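Local coordinates for uncharacterized protein (Streptomyces malaysiense, PDB 6ZYL) that catalyses the beta-hydroxylation of thioholgamide as a non-heme monooxygenase, probably using iron and 2-oxoglutarate as the phytanoyl-CoA dioxygenase family does, at residues G158-A163 with M216-G221; H128-Y133 with H212-A217. All coordinates share one frame; numbering follows the deposited sequence.

Contact 1. Residues G158-A163 with M216-G221; sequences GTMRYA and MAHASG
Met-160 lays its sulfur over one face of the His-218 imidazole, off centre toward the rim, with SD 3.5 Å from ND1. The side chain runs out with CG anti to the backbone N (chi1 -176°) and bends at chi3, a flexible thioether suited to following a flat ring. Beside it on the same sheet face, the Tyr-162 ring meets His-218 CB near its plane and Met-216 more obliquely, CD1 lying 3.6 Å from CG of Met-216. On the other face Arg-161 folds over a small neighbour, its guanidinium covering Ala-219 CB, 3.7 Å from NH2. Apart from Met-216, these side chains ride on antiparallel strands 160-162 and 217-220, the middle pair of a four-stranded sheet, probably part of the double-stranded beta-helix of this oxygenase family. Arg-161 N gives a nearly straight bond to Ala-219 O (2.7 Å), and Ala-163 N bonds Ala-217 O (3.0 Å). Past the strands a water links Thr-159 O to Gly-221 N, and Gly-158 has a positive phi that favours glycine; a side chain would also crowd Gly-221 O. Farther out, Glu-196 forms a salt bridge with Arg-161 NE, Ser-210 bonds the Tyr-162 hydroxyl, and Asp-130 OD1 bonds His-218 NE2.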
ATOM      1  N   GLY A 158      -9.850   6.085 -13.174  1.00 26.35           N
ATOM      2  CA  GLY A 158      -9.343   4.752 -12.910  1.00 27.91           C
ATOM      3  C   GLY A 158      -9.246   4.398 -11.444  1.00 29.22           C
ATOM      4  O   GLY A 158      -8.307   3.715 -11.023  1.00 29.84           O
ATOM      5  N   THR A 159     -10.216   4.836 -10.654  1.00 30.29           N
ATOM      6  CA  THR A 159     -10.114   4.642  -9.220  1.00 29.81           C
ATOM      7  C   THR A 159     -10.490   3.212  -8.831  1.00 27.68           C
ATOM      8  O   THR A 159     -11.017   2.427  -9.626  1.00 25.88           O
ATOM      9  CB  THR A 159     -10.999   5.640  -8.472  1.00 31.31           C
ATOM     10  OG1 THR A 159     -10.650   5.635  -7.081  1.00 25.89           O
ATOM     11  CG2 THR A 159     -12.470   5.280  -8.626  1.00 27.83           C
ATOM     12  N   MET A 160     -10.207   2.889  -7.574  1.00 27.71           N
ATOM     13  CA  MET A 160     -10.497   1.591  -6.990  1.00 26.73           C
ATOM     14  C   MET A 160     -11.936   1.534  -6.498  1.00 27.45           C
ATOM     15  O   MET A 160     -12.505   2.539  -6.060  1.00 26.71           O
ATOM     16  CB  MET A 160      -9.525   1.350  -5.837  1.00 26.40           C
ATOM     17  CG  MET A 160      -9.582   0.013  -5.148  1.00 28.79           C
ATOM     18  SD  MET A 160      -8.040  -0.216  -4.220  1.00 26.61           S
ATOM     19  CE  MET A 160      -8.037   1.229  -3.158  1.00 22.87           C
ATOM     20  N   ARG A 161     -12.529   0.347  -6.597  1.00 27.77           N
ATOM     21  CA  ARG A 161     -13.848   0.066  -6.046  1.00 27.90           C
ATOM     22  C   ARG A 161     -13.714  -0.952  -4.921  1.00 26.37           C
ATOM     23  O   ARG A 161     -12.940  -1.905  -5.032  1.00 25.65           O
ATOM     24  CB  ARG A 161     -14.807  -0.507  -7.094  1.00 33.57           C
ATOM     25  CG  ARG A 161     -14.857   0.199  -8.424  1.00 43.62           C
ATOM     26  CD  ARG A 161     -16.098  -0.244  -9.202  1.00 42.38           C
ATOM     27  NE  ARG A 161     -15.937  -1.548  -9.847  1.00 35.76           N
ATOM     28  CZ  ARG A 161     -15.126  -1.781 -10.875  1.00 40.53           C
ATOM     29  NH1 ARG A 161     -14.387  -0.799 -11.374  1.00 42.46           N
ATOM     30  NH2 ARG A 161     -15.048  -2.995 -11.402  1.00 39.44           N
ATOM     31  N   TYR A 162     -14.493  -0.773  -3.858  1.00 24.57           N
ATOM     32  CA  TYR A 162     -14.504  -1.709  -2.743  1.00 25.61           C
ATOM     33  C   TYR A 162     -15.781  -2.543  -2.753  1.00 30.82           C
ATOM     34  O   TYR A 162     -16.836  -2.085  -3.197  1.00 29.64           O
ATOM     35  CB  TYR A 162     -14.416  -0.987  -1.395  1.00 24.83           C
ATOM     36  CG  TYR A 162     -13.081  -0.374  -1.054  1.00 23.76           C
ATOM     37  CD1 TYR A 162     -11.889  -0.940  -1.487  1.00 25.00           C
ATOM     38  CD2 TYR A 162     -13.019   0.773  -0.278  1.00 25.44           C
ATOM     39  CE1 TYR A 162     -10.671  -0.368  -1.158  1.00 24.08           C
ATOM     40  CE2 TYR A 162     -11.816   1.345   0.056  1.00 25.25           C
ATOM     41  CZ  TYR A 162     -10.646   0.776  -0.383  1.00 24.05           C
ATOM     42  OH  TYR A 162      -9.455   1.370  -0.043  1.00 25.22           O
ATOM     43  N   ALA A 163     -15.680  -3.767  -2.233  1.00 30.77           N
ATOM     44  CA  ALA A 163     -16.831  -4.636  -1.984  1.00 30.49           C
ATOM     45  C   ALA A 163     -17.050  -4.668  -0.474  1.00 26.21           C
ATOM     46  O   ALA A 163     -16.343  -5.374   0.251  1.00 26.76           O
ATOM     47  CB  ALA A 163     -16.602  -6.034  -2.550  1.00 32.76           C
ATOM     48  N   MET A 216      -9.985  -7.147   1.809  1.00 26.08           N
ATOM     49  CA  MET A 216     -11.006  -6.405   1.085  1.00 27.51           C
ATOM     50  C   MET A 216     -10.886  -6.706  -0.404  1.00 24.30           C
ATOM     51  O   MET A 216      -9.818  -6.523  -0.998  1.00 26.16           O
ATOM     52  CB  MET A 216     -10.857  -4.906   1.344  1.00 23.70           C
ATOM     53  CG  MET A 216     -11.660  -4.016   0.405  1.00 26.06           C
ATOM     54  SD  MET A 216     -13.430  -4.354   0.408  1.00 27.65           S
ATOM     55  CE  MET A 216     -13.773  -4.378   2.167  1.00 24.87           C
ATOM     56  N   ALA A 217     -11.972  -7.184  -1.003  1.00 23.99           N
ATOM     57  CA  ALA A 217     -12.022  -7.367  -2.445  1.00 26.82           C
ATOM     58  C   ALA A 217     -12.189  -6.008  -3.111  1.00 25.15           C
ATOM     59  O   ALA A 217     -13.046  -5.214  -2.709  1.00 25.38           O
ATOM     60  CB  ALA A 217     -13.169  -8.297  -2.835  1.00 29.76           C
ATOM     61  N   HIS A 218     -11.364  -5.732  -4.118  1.00 24.49           N
ATOM     62  CA  HIS A 218     -11.462  -4.466  -4.829  1.00 26.72           C
ATOM     63  C   HIS A 218     -11.061  -4.664  -6.282  1.00 29.32           C
ATOM     64  O   HIS A 218     -10.410  -5.648  -6.644  1.00 26.67           O
ATOM     65  CB  HIS A 218     -10.598  -3.373  -4.175  1.00 24.77           C
ATOM     66  CG  HIS A 218      -9.157  -3.745  -4.011  1.00 27.28           C
ATOM     67  ND1 HIS A 218      -8.236  -3.626  -5.030  1.00 28.35           N
ATOM     68  CD2 HIS A 218      -8.473  -4.215  -2.940  1.00 28.04           C
ATOM     69  CE1 HIS A 218      -7.051  -4.019  -4.598  1.00 28.38           C
ATOM     70  NE2 HIS A 218      -7.167  -4.382  -3.334  1.00 27.66           N
ATOM     71  N   ALA A 219     -11.475  -3.710  -7.111  1.00 27.98           N
ATOM     72  CA  ALA A 219     -11.152  -3.694  -8.528  1.00 28.20           C
ATOM     73  C   ALA A 219     -10.898  -2.252  -8.937  1.00 24.60           C
ATOM     74  O   ALA A 219     -11.243  -1.314  -8.215  1.00 25.38           O
ATOM     75  CB  ALA A 219     -12.277  -4.303  -9.376  1.00 30.64           C
ATOM     76  N   SER A 220     -10.282  -2.081 -10.103  1.00 24.87           N
ATOM     77  CA  SER A 220      -9.972  -0.759 -10.624  1.00 27.46           C
ATOM     78  C   SER A 220     -10.231  -0.743 -12.120  1.00 31.06           C
ATOM     79  O   SER A 220      -9.890  -1.696 -12.825  1.00 31.87           O
ATOM     80  CB  SER A 220      -8.517  -0.366 -10.336  1.00 29.84           C
ATOM     81  OG  SER A 220      -8.220  -0.493  -8.956  1.00 29.81           O
ATOM     82  N   GLY A 221     -10.840   0.337 -12.596  1.00 31.92           N
ATOM     83  CA  GLY A 221     -11.129   0.488 -13.999  1.00 30.08           C
ATOM     84  C   GLY A 221     -10.056   1.280 -14.714  1.00 31.74           C
ATOM     85  O   GLY A 221      -9.060   1.703 -14.118  1.00 27.72           O
TER
HETATM   86  O   HOH W   1     -12.265   2.913 -11.809  1.00 32.00           O

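Contact 2. Residues H128-Y133 with H212-A217; sequences HQDAVY and HHLAMA
Asp-130 and His-212 meet at the polar centre of this contact: NE2 of the ring donates to OD2 over 2.7 Å with an angle of 162° at the hydrogen. The oxygen sits in the ring plane, at the imidazole edge, while carboxylate and ring are turned 47° apart. Aspartate suits the place because its two oxygens can serve two partners, OD2 facing His-212 and the other oxygen turned to strand 217-220. Nearby packing is close and small-sided. Ala-131 N bonds Leu-214 O (2.9 Å), and the short Ala-131 CB comes to 4.0 Å from CB of Leu-214. Gln-129, extended beyond CG, reaches along the type I turn of residues 213-216 and gives NE2 to Ala-215 O at 2.6 Å, tilted out of the carbonyl plane; Gly-170 O also receives this NE2, and OE1 accepts from Leu-172 N. With alanine in place of Gln-129, the Ala-215 carbonyl and the Leu-172 amide are likely to be left without these mates, and the turn less firmly tied to its neighbours. Inside the turn, His-213 ND1 accepts from Ala-215 N.

Between these direct bonds the fit is looser, and a water accepts from Asp-130 N and donates to Met-216 O. Toward 212-217, His-128 O makes a CA-H...O contact with Ala-217 CA (3.4 Å), beside its backbone bond to His-218. His-128 and Asp-130 are partly exposed and fit the HxD pattern with which the family usually binds iron. Helix 139-142 lends Tyr-139 to cover Ala-131 and Leu-214, strand 143-149 backs His-212 and Leu-214, and the turn connects strand 209-212 to strand 217-220.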
ATOM      1  N   HIS A 128     -10.205  -8.698  -6.561  1.00 33.16           N
ATOM      2  CA  HIS A 128      -9.158  -9.484  -5.922  1.00 31.11           C
ATOM      3  C   HIS A 128      -8.826  -8.855  -4.578  1.00 30.57           C
ATOM      4  O   HIS A 128      -9.234  -7.729  -4.278  1.00 28.92           O
ATOM      5  CB  HIS A 128      -7.910  -9.568  -6.803  1.00 33.26           C
ATOM      6  CG  HIS A 128      -7.154  -8.278  -6.896  1.00 34.14           C
ATOM      7  ND1 HIS A 128      -7.585  -7.216  -7.662  1.00 32.46           N
ATOM      8  CD2 HIS A 128      -6.000  -7.877  -6.313  1.00 33.78           C
ATOM      9  CE1 HIS A 128      -6.726  -6.219  -7.551  1.00 31.07           C
ATOM     10  NE2 HIS A 128      -5.755  -6.594  -6.737  1.00 33.52           N
ATOM     11  N   GLN A 129      -8.078  -9.602  -3.770  1.00 28.61           N
ATOM     12  CA  GLN A 129      -7.661  -9.174  -2.444  1.00 29.78           C
ATOM     13  C   GLN A 129      -6.146  -9.018  -2.405  1.00 25.83           C
ATOM     14  O   GLN A 129      -5.417  -9.793  -3.032  1.00 27.91           O
ATOM     15  CB  GLN A 129      -8.101 -10.178  -1.374  1.00 28.68           C
ATOM     16  CG  GLN A 129      -9.596 -10.451  -1.332  1.00 33.36           C
ATOM     17  CD  GLN A 129      -9.936 -11.714  -0.558  1.00 34.80           C
ATOM     18  OE1 GLN A 129      -9.427 -12.793  -0.853  1.00 36.32           O
ATOM     19  NE2 GLN A 129     -10.797 -11.582   0.443  1.00 31.76           N
ATOM     20  N   ASP A 130      -5.678  -8.018  -1.653  1.00 26.86           N
ATOM     21  CA  ASP A 130      -4.242  -7.781  -1.560  1.00 24.05           C
ATOM     22  C   ASP A 130      -3.518  -8.931  -0.870  1.00 23.88           C
ATOM     23  O   ASP A 130      -2.345  -9.189  -1.162  1.00 27.40           O
ATOM     24  CB  ASP A 130      -3.965  -6.481  -0.798  1.00 26.25           C
ATOM     25  CG  ASP A 130      -4.520  -5.254  -1.496  1.00 27.18           C
ATOM     26  OD1 ASP A 130      -4.603  -5.253  -2.743  1.00 26.92           O
ATOM     27  OD2 ASP A 130      -4.867  -4.283  -0.791  1.00 29.22           O
ATOM     28  N   ALA A 131      -4.194  -9.630   0.044  1.00 25.51           N
ATOM     29  CA  ALA A 131      -3.513 -10.565   0.931  1.00 29.66           C
ATOM     30  C   ALA A 131      -3.000 -11.808   0.217  1.00 29.35           C
ATOM     31  O   ALA A 131      -2.166 -12.522   0.781  1.00 26.99           O
ATOM     32  CB  ALA A 131      -4.454 -10.985   2.063  1.00 28.54           C
ATOM     33  N   VAL A 132      -3.454 -12.067  -1.012  1.00 30.71           N
ATOM     34  CA  VAL A 132      -3.288 -13.393  -1.611  1.00 34.40           C
ATOM     35  C   VAL A 132      -1.825 -13.820  -1.605  1.00 34.28           C
ATOM     36  O   VAL A 132      -1.492 -14.949  -1.224  1.00 35.35           O
ATOM     37  CB  VAL A 132      -3.871 -13.413  -3.036  1.00 35.16           C
ATOM     38  CG1 VAL A 132      -3.608 -14.762  -3.693  1.00 44.72           C
ATOM     39  CG2 VAL A 132      -5.361 -13.106  -3.003  1.00 37.99           C
ATOM     40  N   TYR A 133      -0.927 -12.938  -2.043  1.00 33.10           N
ATOM     41  CA  TYR A 133       0.468 -13.315  -2.233  1.00 38.33           C
ATOM     42  C   TYR A 133       1.411 -12.666  -1.229  1.00 34.26           C
ATOM     43  O   TYR A 133       2.632 -12.723  -1.418  1.00 31.16           O
ATOM     44  CB  TYR A 133       0.922 -12.978  -3.655  1.00 40.16           C
ATOM     45  CG  TYR A 133       0.175 -13.735  -4.724  1.00 48.69           C
ATOM     46  CD1 TYR A 133       0.176 -15.123  -4.742  1.00 49.92           C
ATOM     47  CD2 TYR A 133      -0.539 -13.066  -5.712  1.00 46.71           C
ATOM     48  CE1 TYR A 133      -0.508 -15.823  -5.710  1.00 56.72           C
ATOM     49  CE2 TYR A 133      -1.227 -13.759  -6.686  1.00 52.75           C
ATOM     50  CZ  TYR A 133      -1.205 -15.136  -6.677  1.00 62.60           C
ATOM     51  OH  TYR A 133      -1.879 -15.838  -7.637  1.00 73.07           O
ATOM     52  N   HIS A 212      -8.030   0.149   3.979  1.00 21.72           N
ATOM     53  CA  HIS A 212      -8.823  -1.050   3.768  1.00 23.32           C
ATOM     54  C   HIS A 212      -8.098  -2.285   4.283  1.00 22.16           C
ATOM     55  O   HIS A 212      -6.870  -2.315   4.402  1.00 22.04           O
ATOM     56  CB  HIS A 212      -9.213  -1.218   2.274  1.00 21.19           C
ATOM     57  CG  HIS A 212      -8.061  -1.464   1.347  1.00 23.51           C
ATOM     58  ND1 HIS A 212      -7.630  -0.526   0.433  1.00 23.22           N
ATOM     59  CD2 HIS A 212      -7.289  -2.559   1.154  1.00 23.27           C
ATOM     60  CE1 HIS A 212      -6.624  -1.024  -0.265  1.00 25.02           C
ATOM     61  NE2 HIS A 212      -6.396  -2.255   0.156  1.00 23.03           N
ATOM     62  N   HIS A 213      -8.909  -3.282   4.633  1.00 22.51           N
ATOM     63  CA  HIS A 213      -8.434  -4.589   5.062  1.00 23.82           C
ATOM     64  C   HIS A 213      -7.736  -5.294   3.908  1.00 22.35           C
ATOM     65  O   HIS A 213      -8.133  -5.160   2.748  1.00 23.93           O
ATOM     66  CB  HIS A 213      -9.634  -5.404   5.554  1.00 25.65           C
ATOM     67  CG  HIS A 213      -9.285  -6.561   6.435  1.00 23.89           C
ATOM     68  ND1 HIS A 213      -8.960  -7.800   5.935  1.00 24.25           N
ATOM     69  CD2 HIS A 213      -9.260  -6.682   7.784  1.00 24.74           C
ATOM     70  CE1 HIS A 213      -8.720  -8.630   6.934  1.00 27.02           C
ATOM     71  NE2 HIS A 213      -8.895  -7.975   8.068  1.00 27.33           N
ATOM     72  N   LEU A 214      -6.679  -6.044   4.226  1.00 21.26           N
ATOM     73  CA  LEU A 214      -5.953  -6.755   3.182  1.00 22.30           C
ATOM     74  C   LEU A 214      -6.779  -7.867   2.546  1.00 22.89           C
ATOM     75  O   LEU A 214      -6.381  -8.387   1.497  1.00 22.13           O
ATOM     76  CB  LEU A 214      -4.652  -7.331   3.739  1.00 21.74           C
ATOM     77  CG  LEU A 214      -3.593  -6.302   4.147  1.00 22.82           C
ATOM     78  CD1 LEU A 214      -2.345  -7.003   4.677  1.00 23.09           C
ATOM     79  CD2 LEU A 214      -3.234  -5.381   2.992  1.00 24.04           C
ATOM     80  N   ALA A 215      -7.906  -8.243   3.151  1.00 23.68           N
ATOM     81  CA  ALA A 215      -8.847  -9.183   2.556  1.00 24.93           C
ATOM     82  C   ALA A 215     -10.016  -8.476   1.878  1.00 26.15           C
ATOM     83  O   ALA A 215     -10.958  -9.138   1.430  1.00 26.71           O
ATOM     84  CB  ALA A 215      -9.368 -10.155   3.617  1.00 28.20           C
ATOM     85  N   MET A 216      -9.985  -7.147   1.809  1.00 26.08           N
ATOM     86  CA  MET A 216     -11.006  -6.405   1.085  1.00 27.51           C
ATOM     87  C   MET A 216     -10.886  -6.706  -0.404  1.00 24.30           C
ATOM     88  O   MET A 216      -9.818  -6.523  -0.998  1.00 26.16           O
ATOM     89  CB  MET A 216     -10.857  -4.906   1.344  1.00 23.70           C
ATOM     90  CG  MET A 216     -11.660  -4.016   0.405  1.00 26.06           C
ATOM     91  SD  MET A 216     -13.430  -4.354   0.408  1.00 27.65           S
ATOM     92  CE  MET A 216     -13.773  -4.378   2.167  1.00 24.87           C
ATOM     93  N   ALA A 217     -11.972  -7.184  -1.003  1.00 23.99           N
ATOM     94  CA  ALA A 217     -12.022  -7.367  -2.445  1.00 26.82           C
ATOM     95  C   ALA A 217     -12.189  -6.008  -3.111  1.00 25.15           C
ATOM     96  O   ALA A 217     -13.046  -5.214  -2.709  1.00 25.38           O
ATOM     97  CB  ALA A 217     -13.169  -8.297  -2.835  1.00 29.76           C
TER
HETATM   98  O   HOH W   2      -7.248  -5.957  -0.400  1.00 23.18           O

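Both contacts are largely buried, and they share Met-216 and Ala-217, where the turn of contact 2 passes into strand 217-220 of contact 1. Contact 1 joins the two inner strands of the four-stranded sheet through regular backbone bonds and sulfur-aromatic packing. Contact 2 lies at that sheet's outermost strand, 128-129, where pairing gives way to side-chain bonds and water. Their centres are about 11 Å apart, and they touch directly: Tyr-162 OH and His-212 ND1 are 2.7 Å apart, and Met-160 CE packs against His-212 CE1. His-128, Asp-130 and His-218 are consistent with the family's iron-binding facial triad, here in the apo protein, drawn from both contacts.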